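Local structure of LAE5 (Uncultured bacterium, 5JD3) at residues F24-K29 / P72-R77; S36-G41 / G58-L63; A40-G45 / L78-N83; N86-L91 / M109-N114. The protein is an alpha/beta hydrolase of the GDSL lipase/acylhydrolase family and probably works as an esterase that cleaves ester bonds. One frame throughout, in Å; residues are numbered along the deposited sequence.

Contact 1: F24-K29 / P72-R77; sequences FAAGSK and PERRLR
Leu76 sets its CD2 methyl against the turn backbone at Ala25 and against Phe24. That methyl lies 3.5 Å from Ala25 O and 3.9 Å from Phe24 CB. Here the contact is tight. The Phe24 ring leads away from Leu76 and meets the ring of Tyr106 edge to face. Backbone bonds of Arg74 and Arg77, before and after Leu76, join the segments. Gly27 N donates to Arg74 O at 3.0 Å, and Arg77 N donates to Ser28 O at 2.9 Å with an N-H...O angle of 173°. Ala25 to Ser28 form a type II beta turn, with Gly27, of positive phi, at its third position. Ser28 OG closes the turn from within by donating to Ala25 O at 2.6 Å, from above the carbonyl plane. Just past the turn, Lys29 and Arg77 pair in parallel register. They open strands 29-34 and 77-82, neighbours in the five-stranded parallel sheet, with 77-82 at its edge. Their side chains lie alongside each other and point the same way. Lys29 CD packs 3.7 Å from Arg77 NE, and Lys29 NZ sits over one face of the guanidinium group. The two charges are close, but each has another partner: Lys29 NZ donates to Leu102 O, and Arg77 NE forms a salt bridge with Glu49. The outer side is looser. Arg75 sends its side chain away from the turn. A water bridges Gly27 O and Arg75 O through weak bonds. Arg74 bends at chi2 and chi3, which folds its chain back over Ala26, with Arg74 CD 3.8 Å from Ala26 CB.

Contact 2: S36-G41 / G58-L63; sequences SITDAG and GYVALL
Tyr59 reaches across from the start of helix 59-70 to the short helix 36-39 and ends at the hydroxyl of Thr38. From CB, the chi1 torsion of 77° sets CG between the backbone N and the carbonyl carbon. The ring is thereby swung toward the short helix. The CD2-CE2 edge faces Ile37 O, which lies near the ring plane, 3.2 Å from Tyr59 CE2. The Ile37 side chain crosses the ring at about a right angle, with Ile37 CG2 4.0 Å from Tyr59 CE2. Past CZ, Tyr59 OH is hydrogen-bonded to Thr38 OG1 at 3.0 Å, and either hydroxyl could be the donor. Val60 CG2 lies over one face of the ring, toward its rim. The same methyl meets Thr38 CG2 at 3.8 Å. A water bridges the backbones of the two helices. It donates to Ile37 O at 2.8 Å and to Thr38 O at 2.6 Å, and it accepts weakly from Val60 N. Farther along, Ala40 CB comes within 3.4 Å of Gly58 N. Gly58 is the N-cap residue of helix 59-70, and its lack of a side chain permits this approach. Ser36 begins the short helix, and its OG is hydrogen-bonded to His216 NE2, consistent with the nucleophile of a GDSL-type Ser-His-Asp triad. The contact as a whole sits against the central sheet: Tyr59, Thr38 and Val60 touch Ile32 of strand 29-34, Tyr59 and Ile37 touch Met110 of strand 106-110, and Ile225 of helix 219-232 packs on both Tyr59 and Ile37.

Contact 3: A40-G45 / L78-N83; sequences AGRDKG and LVNQGN
Arg42 turns toward Asn80 at its first torsion (chi1 69°) and then runs extended from CG to NE. A chi4 of 94° rotates the guanidinium group across the chain, so that its edge faces Gly82. On the way, Arg42 CD passes 3.4 Å from Asn80 CG. The guanidinium grips one atom side-on with two nitrogens. NE donates to Gly82 O at 3.1 Å, tilted 17° from the carbonyl plane. NH2 donates to the same oxygen at 3.2 Å from well above that plane. NH2 also makes a weak bond to Asn83 OD1 at 3.0 Å, and so sits between two acceptors that are close together. A water, held in the guanidinium plane, links NH2 to Gln81 OE1. Asn80 O lies over the centre of one face of the group, 3.2 Å from Arg42 CZ, and is not hydrogen-bonded to it. The Lys44 CG methylene covers the opposite face. Bonds at the edge and cover on both faces limit how the group can turn. The Asn80 amide is held too. Its OD1 accepts from Gly82 N at 2.9 Å, an Asx turn, and its ND2 donates to Thr38 O and His55 O. Together the arginine grip and the Asx turn hold the end of edge strand 77-82. Gly82 lies near the probable triad without touching it. The loop that follows corresponds to the block II loop of GDSL hydrolases, which usually gives a glycine to the oxyanion hole.

Contact 4: N86-L91 / M109-N114; sequences NTVRDL and MMIGIN
Ile111 meets Leu91 tip to tip, with Leu91 CD1 3.7 Å from Ile111 CD1. CG1 of Ile111 is anti to the backbone N (chi1 -161°), which carries this branch to the N-terminus of helix 88-100. There Ile111 CG1 lies 3.6 Å from Val88 N, and Ile111 CD1 lies 3.4 Å from Asn86 O. Val88 crosses Ile111 at about a right angle, its CG2 facing the CG2 of Ile111. Leu91 CD2 packs on Ile111 CB and also touches Met109 SD at 3.8 Å. This joins the helix to strand 106-110 of the parallel sheet. The helix start is a capping box: Thr87 OG1 accepts weakly from Arg89 N, and Asp90 OD2 accepts from Thr87 N at 3.0 Å. The facing helix start, Gly112 to Asp115, carries the GxND sequence of GDSL hydrolases, in which the asparagine usually belongs to the oxyanion hole. Asn114 is probably that residue. Its CB lies close to Asn86 O, and its ND2 donates to the same oxygen at 3.0 Å, though the place of ND2 is less certain. The Thr87 and Asn114 side chains meet at a slant, with Thr87 CG2 4.1 Å from Asn114 CB. A water accepts from Gly112 N and Asn114 N and may donate to Asn86 O.

From the N terminus, the chain enters contact 1 just before strand 29-34. That contact closes when the chain returns at 72-77, at the head of strand 77-82. Contact 2 is nested inside this loop and ties helix 36-39 to helix 59-70. Contact 3 shares Ala40 and Gly41 with it but closes later at 78-83, so it crosses contact 1. It ties the loop after helix 36-39 to the end of strand 77-82. Contacts 2 and 3 meet through Thr38 and Asn80, and contacts 1 and 3 through Lys29 and Val79. Contact 4 follows in series and ties helix 88-100 to strand 106-110 and the start of helix 113-121. It touches contact 2 where Ile37 packs on Met110 and Ile113.

Contact 1: F24-K29 / P72-R77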
loop_
_atom_site.group_PDB
_atom_site.type_symbol
_atom_site.label_atom_id
_atom_site.label_comp_id
_atom_site.label_asym_id
_atom_site.label_seq_id
_atom_site.Cartn_x
_atom_site.Cartn_y
_atom_site.Cartn_z
ATOM N N PHE A 24 -6.950 -2.627 15.273
ATOM C CA PHE A 24 -8.013 -3.432 14.690
ATOM C C PHE A 24 -8.872 -4.104 15.753
ATOM O O PHE A 24 -8.355 -4.680 16.709
ATOM C CB PHE A 24 -7.422 -4.495 13.761
ATOM C CG PHE A 24 -6.603 -3.929 12.640
ATOM C CD1 PHE A 24 -7.217 -3.356 11.539
ATOM C CD2 PHE A 24 -5.218 -3.968 12.686
ATOM C CE1 PHE A 24 -6.466 -2.832 10.503
ATOM C CE2 PHE A 24 -4.462 -3.446 11.652
ATOM C CZ PHE A 24 -5.088 -2.877 10.560
ATOM N N ALA A 25 -10.187 -4.028 15.585
ATOM C CA ALA A 25 -11.100 -4.768 16.444
ATOM C C ALA A 25 -10.989 -6.253 16.123
ATOM O O ALA A 25 -10.657 -6.624 14.997
ATOM C CB ALA A 25 -12.527 -4.280 16.264
ATOM N N ALA A 26 -11.255 -7.099 17.110
ATOM C CA ALA A 26 -11.144 -8.541 16.924
ATOM C C ALA A 26 -12.181 -9.055 15.930
ATOM O O ALA A 26 -13.321 -8.595 15.914
ATOM C CB ALA A 26 -11.286 -9.260 18.256
ATOM N N GLY A 27 -11.771 -10.007 15.098
ATOM C CA GLY A 27 -12.668 -10.617 14.133
ATOM C C GLY A 27 -12.988 -9.728 12.947
ATOM O O GLY A 27 -13.939 -9.984 12.210
ATOM N N SER A 28 -12.189 -8.682 12.757
ATOM C CA SER A 28 -12.415 -7.733 11.672
ATOM C C SER A 28 -11.805 -8.215 10.360
ATOM O O SER A 28 -10.852 -8.994 10.360
ATOM C CB SER A 28 -11.842 -6.362 12.034
ATOM O OG SER A 28 -12.425 -5.864 13.225
ATOM N N LYS A 29 -12.358 -7.747 9.245
ATOM C CA LYS A 29 -11.801 -8.061 7.935
ATOM C C LYS A 29 -11.105 -6.850 7.325
ATOM O O LYS A 29 -11.721 -5.804 7.119
ATOM C CB LYS A 29 -12.884 -8.569 6.982
ATOM C CG LYS A 29 -12.410 -8.660 5.536
ATOM C CD LYS A 29 -13.165 -9.716 4.745
ATOM C CE LYS A 29 -14.556 -9.246 4.365
ATOM N NZ LYS A 29 -15.149 -10.103 3.300
ATOM N N PRO A 72 -2.956 -14.808 17.544
ATOM C CA PRO A 72 -3.951 -15.787 17.093
ATOM C C PRO A 72 -5.352 -15.473 17.610
ATOM O O PRO A 72 -6.337 -15.738 16.922
ATOM C CB PRO A 72 -3.445 -17.108 17.683
ATOM C CG PRO A 72 -2.004 -16.889 17.961
ATOM C CD PRO A 72 -1.874 -15.445 18.318
ATOM N N GLU A 73 -5.427 -14.908 18.811
ATOM C CA GLU A 73 -6.704 -14.611 19.450
ATOM C C GLU A 73 -7.473 -13.516 18.717
ATOM O O GLU A 73 -8.703 -13.485 18.745
ATOM C CB GLU A 73 -6.495 -14.191 20.909
ATOM C CG GLU A 73 -5.220 -14.709 21.562
ATOM C CD GLU A 73 -4.017 -13.819 21.294
ATOM O OE1 GLU A 73 -4.158 -12.582 21.381
ATOM O OE2 GLU A 73 -2.928 -14.358 21.012
ATOM N N ARG A 74 -6.741 -12.618 18.068
ATOM C CA ARG A 74 -7.341 -11.437 17.455
ATOM C C ARG A 74 -8.197 -11.801 16.239
ATOM O O ARG A 74 -9.133 -11.076 15.894
ATOM C CB ARG A 74 -6.246 -10.437 17.073
ATOM C CG ARG A 74 -6.756 -9.080 16.622
ATOM C CD ARG A 74 -7.674 -8.438 17.650
ATOM N NE ARG A 74 -6.951 -7.828 18.762
ATOM C CZ ARG A 74 -7.513 -7.025 19.660
ATOM N NH1 ARG A 74 -8.803 -6.732 19.573
ATOM N NH2 ARG A 74 -6.786 -6.509 20.641
ATOM N N ARG A 75 -7.874 -12.927 15.606
ATOM C CA ARG A 75 -8.667 -13.482 14.504
ATOM C C ARG A 75 -8.935 -12.473 13.387
ATOM O O ARG A 75 -10.087 -12.201 13.047
ATOM C CB ARG A 75 -9.994 -14.031 15.037
ATOM C CG ARG A 75 -9.830 -15.152 16.052
ATOM C CD ARG A 75 -11.172 -15.678 16.539
ATOM N NE ARG A 75 -11.924 -16.347 15.482
ATOM C CZ ARG A 75 -11.786 -17.630 15.163
ATOM N NH1 ARG A 75 -10.916 -18.388 15.815
ATOM N NH2 ARG A 75 -12.515 -18.155 14.188
ATOM N N LEU A 76 -7.866 -11.927 12.816
ATOM C CA LEU A 76 -7.992 -10.930 11.760
ATOM C C LEU A 76 -8.028 -11.574 10.378
ATOM O O LEU A 76 -7.216 -12.443 10.060
ATOM C CB LEU A 76 -6.849 -9.919 11.841
ATOM C CG LEU A 76 -6.853 -9.060 13.106
ATOM C CD1 LEU A 76 -5.640 -8.141 13.154
ATOM C CD2 LEU A 76 -8.147 -8.261 13.213
ATOM N N ARG A 77 -8.976 -11.125 9.563
ATOM C CA ARG A 77 -9.206 -11.687 8.238
ATOM C C ARG A 77 -8.686 -10.745 7.153
ATOM O O ARG A 77 -9.325 -9.746 6.832
ATOM C CB ARG A 77 -10.698 -11.961 8.051
ATOM C CG ARG A 77 -11.083 -12.649 6.754
ATOM C CD ARG A 77 -12.592 -12.839 6.702
ATOM N NE ARG A 77 -13.054 -13.320 5.405
ATOM C CZ ARG A 77 -14.331 -13.521 5.098
ATOM N NH1 ARG A 77 -15.277 -13.280 5.996
ATOM N NH2 ARG A 77 -14.663 -13.960 3.892
HETATM O O HOH W 1 -13.003 -13.279 11.562
#

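Contact 2: S36-G41 / G58-L63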
loop_
_atom_site.group_PDB
_atom_site.type_symbol
_atom_site.label_atom_id
_atom_site.label_comp_id
_atom_site.label_asym_id
_atom_site.label_seq_id
_atom_site.Cartn_x
_atom_site.Cartn_y
_atom_site.Cartn_z
ATOM N N SER A 36 1.458 -3.873 -7.736
ATOM C CA SER A 36 2.183 -5.141 -7.670
ATOM C C SER A 36 2.850 -5.356 -6.318
ATOM O O SER A 36 3.094 -6.492 -5.912
ATOM C CB SER A 36 3.236 -5.219 -8.776
ATOM O OG SER A 36 4.387 -4.465 -8.439
ATOM N N ILE A 37 3.150 -4.261 -5.626
ATOM C CA ILE A 37 3.749 -4.342 -4.301
ATOM C C ILE A 37 2.751 -4.969 -3.329
ATOM O O ILE A 37 3.135 -5.658 -2.384
ATOM C CB ILE A 37 4.195 -2.956 -3.798
ATOM C CG1 ILE A 37 5.138 -2.309 -4.813
ATOM C CG2 ILE A 37 4.882 -3.066 -2.444
ATOM C CD1 ILE A 37 6.379 -3.130 -5.100
ATOM N N THR A 38 1.466 -4.737 -3.581
ATOM C CA THR A 38 0.407 -5.386 -2.820
ATOM C C THR A 38 0.109 -6.767 -3.403
ATOM O O THR A 38 -0.034 -7.744 -2.668
ATOM C CB THR A 38 -0.881 -4.544 -2.809
ATOM O OG1 THR A 38 -0.597 -3.245 -2.276
ATOM C CG2 THR A 38 -1.951 -5.210 -1.958
ATOM N N ASP A 39 0.022 -6.826 -4.730
ATOM C CA ASP A 39 -0.223 -8.069 -5.462
ATOM C C ASP A 39 0.762 -9.159 -5.053
ATOM O O ASP A 39 0.364 -10.200 -4.530
ATOM C CB ASP A 39 -0.129 -7.815 -6.972
ATOM C CG ASP A 39 -0.682 -8.961 -7.805
ATOM O OD1 ASP A 39 -0.705 -10.114 -7.327
ATOM O OD2 ASP A 39 -1.089 -8.702 -8.956
ATOM N N ALA A 40 2.043 -8.909 -5.310
ATOM C CA ALA A 40 3.127 -9.813 -4.927
ATOM C C ALA A 40 2.965 -11.221 -5.503
ATOM O O ALA A 40 3.424 -12.197 -4.909
ATOM C CB ALA A 40 3.244 -9.876 -3.410
ATOM N N GLY A 41 2.313 -11.319 -6.656
ATOM C CA GLY A 41 2.201 -12.582 -7.366
ATOM C C GLY A 41 1.155 -13.538 -6.826
ATOM O O GLY A 41 1.279 -14.752 -6.981
ATOM N N GLY A 58 4.597 -11.135 -0.602
ATOM C CA GLY A 58 5.037 -9.794 -0.257
ATOM C C GLY A 58 4.651 -9.392 1.153
ATOM O O GLY A 58 4.479 -10.245 2.023
ATOM N N TYR A 59 4.503 -8.088 1.377
ATOM C CA TYR A 59 4.258 -7.569 2.720
ATOM C C TYR A 59 2.875 -7.952 3.239
ATOM O O TYR A 59 2.688 -8.120 4.444
ATOM C CB TYR A 59 4.437 -6.045 2.750
ATOM C CG TYR A 59 3.292 -5.241 2.167
ATOM C CD1 TYR A 59 2.263 -4.771 2.976
ATOM C CD2 TYR A 59 3.253 -4.929 0.814
ATOM C CE1 TYR A 59 1.219 -4.029 2.452
ATOM C CE2 TYR A 59 2.213 -4.185 0.280
ATOM C CZ TYR A 59 1.201 -3.740 1.104
ATOM O OH TYR A 59 0.164 -3.000 0.577
ATOM N N VAL A 60 1.911 -8.089 2.333
ATOM C CA VAL A 60 0.564 -8.500 2.714
ATOM C C VAL A 60 0.595 -9.896 3.329
ATOM O O VAL A 60 -0.035 -10.148 4.357
ATOM C CB VAL A 60 -0.399 -8.481 1.509
ATOM C CG1 VAL A 60 -1.709 -9.176 1.856
ATOM C CG2 VAL A 60 -0.650 -7.052 1.055
ATOM N N ALA A 61 1.344 -10.797 2.701
ATOM C CA ALA A 61 1.522 -12.145 3.226
ATOM C C ALA A 61 2.303 -12.111 4.535
ATOM O O ALA A 61 2.087 -12.938 5.421
ATOM C CB ALA A 61 2.227 -13.025 2.208
ATOM N N LEU A 62 3.212 -11.149 4.648
ATOM C CA LEU A 62 3.994 -10.971 5.866
ATOM C C LEU A 62 3.114 -10.484 7.009
ATOM O O LEU A 62 3.241 -10.949 8.141
ATOM C CB LEU A 62 5.144 -9.993 5.627
ATOM C CG LEU A 62 6.272 -10.529 4.745
ATOM C CD1 LEU A 62 7.359 -9.489 4.565
ATOM C CD2 LEU A 62 6.842 -11.801 5.344
ATOM N N LEU A 63 2.223 -9.545 6.702
ATOM C CA LEU A 63 1.266 -9.043 7.681
ATOM C C LEU A 63 0.369 -10.166 8.181
ATOM O O LEU A 63 0.146 -10.308 9.382
ATOM C CB LEU A 63 0.412 -7.922 7.082
ATOM C CG LEU A 63 1.097 -6.582 6.815
ATOM C CD1 LEU A 63 0.137 -5.622 6.132
ATOM C CD2 LEU A 63 1.613 -5.987 8.111
HETATM O O HOH W 2 1.957 -7.778 -1.050
#

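Contact 3: A40-G45 / L78-N83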
loop_
_atom_site.group_PDB
_atom_site.type_symbol
_atom_site.label_atom_id
_atom_site.label_comp_id
_atom_site.label_asym_id
_atom_site.label_seq_id
_atom_site.Cartn_x
_atom_site.Cartn_y
_atom_site.Cartn_z
ATOM N N ALA A 40 2.043 -8.909 -5.310
ATOM C CA ALA A 40 3.127 -9.813 -4.927
ATOM C C ALA A 40 2.965 -11.221 -5.503
ATOM O O ALA A 40 3.424 -12.197 -4.909
ATOM C CB ALA A 40 3.244 -9.876 -3.410
ATOM N N GLY A 41 2.313 -11.319 -6.656
ATOM C CA GLY A 41 2.201 -12.582 -7.366
ATOM C C GLY A 41 1.155 -13.538 -6.826
ATOM O O GLY A 41 1.279 -14.752 -6.981
ATOM N N ARG A 42 0.120 -12.993 -6.195
ATOM C CA ARG A 42 -0.974 -13.810 -5.677
ATOM C C ARG A 42 -1.745 -14.468 -6.815
ATOM O O ARG A 42 -1.691 -14.013 -7.958
ATOM C CB ARG A 42 -1.926 -12.962 -4.829
ATOM C CG ARG A 42 -2.721 -11.942 -5.634
ATOM C CD ARG A 42 -3.571 -11.059 -4.736
ATOM N NE ARG A 42 -4.283 -10.030 -5.489
ATOM C CZ ARG A 42 -5.529 -10.154 -5.935
ATOM N NH1 ARG A 42 -6.211 -11.267 -5.701
ATOM N NH2 ARG A 42 -6.095 -9.164 -6.612
ATOM N N ASP A 43 -2.459 -15.543 -6.501
ATOM C CA ASP A 43 -3.362 -16.153 -7.467
ATOM C C ASP A 43 -4.686 -15.399 -7.445
ATOM O O ASP A 43 -5.470 -15.535 -6.506
ATOM C CB ASP A 43 -3.578 -17.637 -7.161
ATOM C CG ASP A 43 -4.540 -18.300 -8.131
ATOM O OD1 ASP A 43 -4.655 -17.822 -9.280
ATOM O OD2 ASP A 43 -5.178 -19.303 -7.748
ATOM N N LYS A 44 -4.924 -14.602 -8.480
ATOM C CA LYS A 44 -6.099 -13.737 -8.532
ATOM C C LYS A 44 -7.399 -14.524 -8.678
ATOM O O LYS A 44 -8.484 -13.989 -8.450
ATOM C CB LYS A 44 -5.971 -12.733 -9.679
ATOM C CG LYS A 44 -4.847 -11.728 -9.499
ATOM C CD LYS A 44 -4.827 -10.720 -10.636
ATOM C CE LYS A 44 -3.671 -9.748 -10.485
ATOM N NZ LYS A 44 -3.581 -8.804 -11.633
ATOM N N GLY A 45 -7.285 -15.793 -9.058
ATOM C CA GLY A 45 -8.449 -16.642 -9.229
ATOM C C GLY A 45 -9.143 -16.975 -7.922
ATOM O O GLY A 45 -10.270 -17.469 -7.918
ATOM N N LEU A 78 -7.523 -11.066 6.592
ATOM C CA LEU A 78 -6.885 -10.187 5.617
ATOM C C LEU A 78 -7.180 -10.591 4.176
ATOM O O LEU A 78 -7.192 -11.775 3.839
ATOM C CB LEU A 78 -5.372 -10.147 5.843
ATOM C CG LEU A 78 -4.853 -9.087 6.820
ATOM C CD1 LEU A 78 -5.260 -9.403 8.254
ATOM C CD2 LEU A 78 -3.343 -8.941 6.706
ATOM N N VAL A 79 -7.417 -9.590 3.332
ATOM C CA VAL A 79 -7.712 -9.813 1.921
ATOM C C VAL A 79 -6.751 -9.032 1.029
ATOM O O VAL A 79 -6.580 -7.824 1.198
ATOM C CB VAL A 79 -9.155 -9.398 1.569
ATOM C CG1 VAL A 79 -9.515 -9.872 0.167
ATOM C CG2 VAL A 79 -10.137 -9.949 2.592
ATOM N N ASN A 80 -6.129 -9.721 0.078
ATOM C CA ASN A 80 -5.230 -9.069 -0.867
ATOM C C ASN A 80 -5.949 -8.735 -2.170
ATOM O O ASN A 80 -6.378 -9.627 -2.901
ATOM C CB ASN A 80 -4.011 -9.955 -1.147
ATOM C CG ASN A 80 -2.915 -9.226 -1.914
ATOM O OD1 ASN A 80 -3.154 -8.202 -2.556
ATOM N ND2 ASN A 80 -1.701 -9.759 -1.850
ATOM N N GLN A 81 -6.073 -7.444 -2.460
ATOM C CA GLN A 81 -6.704 -6.998 -3.695
ATOM C C GLN A 81 -5.743 -6.166 -4.537
ATOM O O GLN A 81 -6.151 -5.214 -5.202
ATOM C CB GLN A 81 -7.972 -6.198 -3.391
ATOM C CG GLN A 81 -9.155 -7.055 -2.972
ATOM C CD GLN A 81 -9.630 -7.970 -4.085
ATOM O OE1 GLN A 81 -9.987 -7.512 -5.170
ATOM N NE2 GLN A 81 -9.632 -9.272 -3.823
ATOM N N GLY A 82 -4.467 -6.534 -4.506
ATOM C CA GLY A 82 -3.453 -5.834 -5.272
ATOM C C GLY A 82 -3.381 -6.296 -6.715
ATOM O O GLY A 82 -3.345 -7.495 -6.992
ATOM N N ASN A 83 -3.367 -5.336 -7.636
ATOM C CA ASN A 83 -3.243 -5.624 -9.063
ATOM C C ASN A 83 -2.031 -4.923 -9.664
ATOM O O ASN A 83 -1.913 -3.704 -9.578
ATOM C CB ASN A 83 -4.509 -5.201 -9.813
ATOM C CG ASN A 83 -5.700 -6.089 -9.506
ATOM O OD1 ASN A 83 -5.664 -6.905 -8.586
ATOM N ND2 ASN A 83 -6.766 -5.931 -10.280
HETATM O O HOH W 3 -8.881 -8.411 -7.873
#

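Contact 4: N86-L91 / M109-N114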
loop_
_atom_site.group_PDB
_atom_site.type_symbol
_atom_site.label_atom_id
_atom_site.label_comp_id
_atom_site.label_asym_id
_atom_site.label_seq_id
_atom_site.Cartn_x
_atom_site.Cartn_y
_atom_site.Cartn_z
ATOM N N ASN A 86 -1.179 -1.151 -11.622
ATOM C CA ASN A 86 -2.297 -0.263 -11.319
ATOM C C ASN A 86 -1.899 1.145 -10.894
ATOM O O ASN A 86 -0.947 1.341 -10.138
ATOM C CB ASN A 86 -3.169 -0.879 -10.225
ATOM C CG ASN A 86 -4.270 -1.757 -10.783
ATOM O OD1 ASN A 86 -5.405 -1.725 -10.305
ATOM N ND2 ASN A 86 -3.945 -2.538 -11.806
ATOM N N THR A 87 -2.644 2.122 -11.400
ATOM C CA THR A 87 -2.582 3.486 -10.900
ATOM C C THR A 87 -3.835 3.731 -10.069
ATOM O O THR A 87 -4.661 2.832 -9.914
ATOM C CB THR A 87 -2.490 4.517 -12.039
ATOM O OG1 THR A 87 -3.681 4.465 -12.833
ATOM C CG2 THR A 87 -1.282 4.233 -12.921
ATOM N N VAL A 88 -3.984 4.939 -9.538
ATOM C CA VAL A 88 -5.181 5.271 -8.775
ATOM C C VAL A 88 -6.381 5.331 -9.722
ATOM O O VAL A 88 -7.530 5.197 -9.301
ATOM C CB VAL A 88 -5.026 6.608 -8.014
ATOM C CG1 VAL A 88 -5.087 7.788 -8.972
ATOM C CG2 VAL A 88 -6.090 6.733 -6.932
ATOM N N ARG A 89 -6.096 5.516 -11.008
ATOM C CA ARG A 89 -7.117 5.502 -12.045
ATOM C C ARG A 89 -7.715 4.105 -12.188
ATOM O O ARG A 89 -8.927 3.947 -12.334
ATOM C CB ARG A 89 -6.525 5.969 -13.378
ATOM C CG ARG A 89 -7.527 6.093 -14.512
ATOM C CD ARG A 89 -6.829 6.434 -15.824
ATOM N NE ARG A 89 -6.355 7.815 -15.858
ATOM C CZ ARG A 89 -5.186 8.193 -16.367
ATOM N NH1 ARG A 89 -4.360 7.291 -16.881
ATOM N NH2 ARG A 89 -4.839 9.473 -16.357
ATOM N N ASP A 90 -6.852 3.095 -12.136
ATOM C CA ASP A 90 -7.282 1.705 -12.238
ATOM C C ASP A 90 -8.046 1.262 -10.993
ATOM O O ASP A 90 -8.985 0.471 -11.079
ATOM C CB ASP A 90 -6.077 0.787 -12.460
ATOM C CG ASP A 90 -5.324 1.111 -13.734
ATOM O OD1 ASP A 90 -5.970 1.523 -14.721
ATOM O OD2 ASP A 90 -4.086 0.953 -13.751
ATOM N N LEU A 91 -7.633 1.775 -9.839
ATOM C CA LEU A 91 -8.272 1.441 -8.570
ATOM C C LEU A 91 -9.727 1.892 -8.535
ATOM O O LEU A 91 -10.606 1.152 -8.093
ATOM C CB LEU A 91 -7.507 2.072 -7.404
ATOM C CG LEU A 91 -6.576 1.158 -6.605
ATOM C CD1 LEU A 91 -5.580 0.462 -7.518
ATOM C CD2 LEU A 91 -5.858 1.950 -5.523
ATOM N N MET A 109 -4.913 1.077 1.740
ATOM C CA MET A 109 -4.627 1.386 0.347
ATOM C C MET A 109 -3.210 1.907 0.155
ATOM O O MET A 109 -2.753 2.796 0.875
ATOM C CB MET A 109 -5.635 2.403 -0.194
ATOM C CG MET A 109 -5.295 2.932 -1.578
ATOM S SD MET A 109 -6.665 3.816 -2.342
ATOM C CE MET A 109 -7.203 4.847 -0.982
ATOM N N MET A 110 -2.519 1.334 -0.823
ATOM C CA MET A 110 -1.191 1.790 -1.196
ATOM C C MET A 110 -1.109 1.959 -2.706
ATOM O O MET A 110 -1.075 0.979 -3.451
ATOM C CB MET A 110 -0.127 0.811 -0.710
ATOM C CG MET A 110 1.252 1.131 -1.229
ATOM S SD MET A 110 2.507 -0.003 -0.629
ATOM C CE MET A 110 3.802 0.362 -1.796
ATOM N N ILE A 111 -1.084 3.209 -3.154
ATOM C CA ILE A 111 -1.100 3.502 -4.578
ATOM C C ILE A 111 -0.339 4.796 -4.862
ATOM O O ILE A 111 -0.277 5.690 -4.016
ATOM C CB ILE A 111 -2.554 3.602 -5.107
ATOM C CG1 ILE A 111 -2.599 3.428 -6.626
ATOM C CG2 ILE A 111 -3.217 4.902 -4.657
ATOM C CD1 ILE A 111 -2.271 2.023 -7.083
ATOM N N GLY A 112 0.263 4.886 -6.045
ATOM C CA GLY A 112 1.001 6.076 -6.421
ATOM C C GLY A 112 2.314 5.798 -7.129
ATOM O O GLY A 112 2.796 6.634 -7.893
ATOM N N ILE A 113 2.892 4.627 -6.878
ATOM C CA ILE A 113 4.177 4.265 -7.469
ATOM C C ILE A 113 4.114 4.265 -8.994
ATOM O O ILE A 113 4.907 4.939 -9.652
ATOM C CB ILE A 113 4.656 2.884 -6.979
ATOM C CG1 ILE A 113 5.070 2.958 -5.509
ATOM C CG2 ILE A 113 5.823 2.392 -7.822
ATOM C CD1 ILE A 113 5.644 1.666 -4.970
ATOM N N ASN A 114 3.167 3.517 -9.552
ATOM C CA ASN A 114 2.997 3.463 -11.000
ATOM C C ASN A 114 2.519 4.795 -11.562
ATOM O O ASN A 114 2.834 5.148 -12.697
ATOM C CB ASN A 114 2.021 2.350 -11.381
ATOM C CG ASN A 114 2.575 0.970 -11.097
ATOM O OD1 ASN A 114 3.759 0.707 -11.312
ATOM N ND2 ASN A 114 1.723 0.080 -10.605
HETATM O O HOH W 4 0.902 2.857 -8.235
#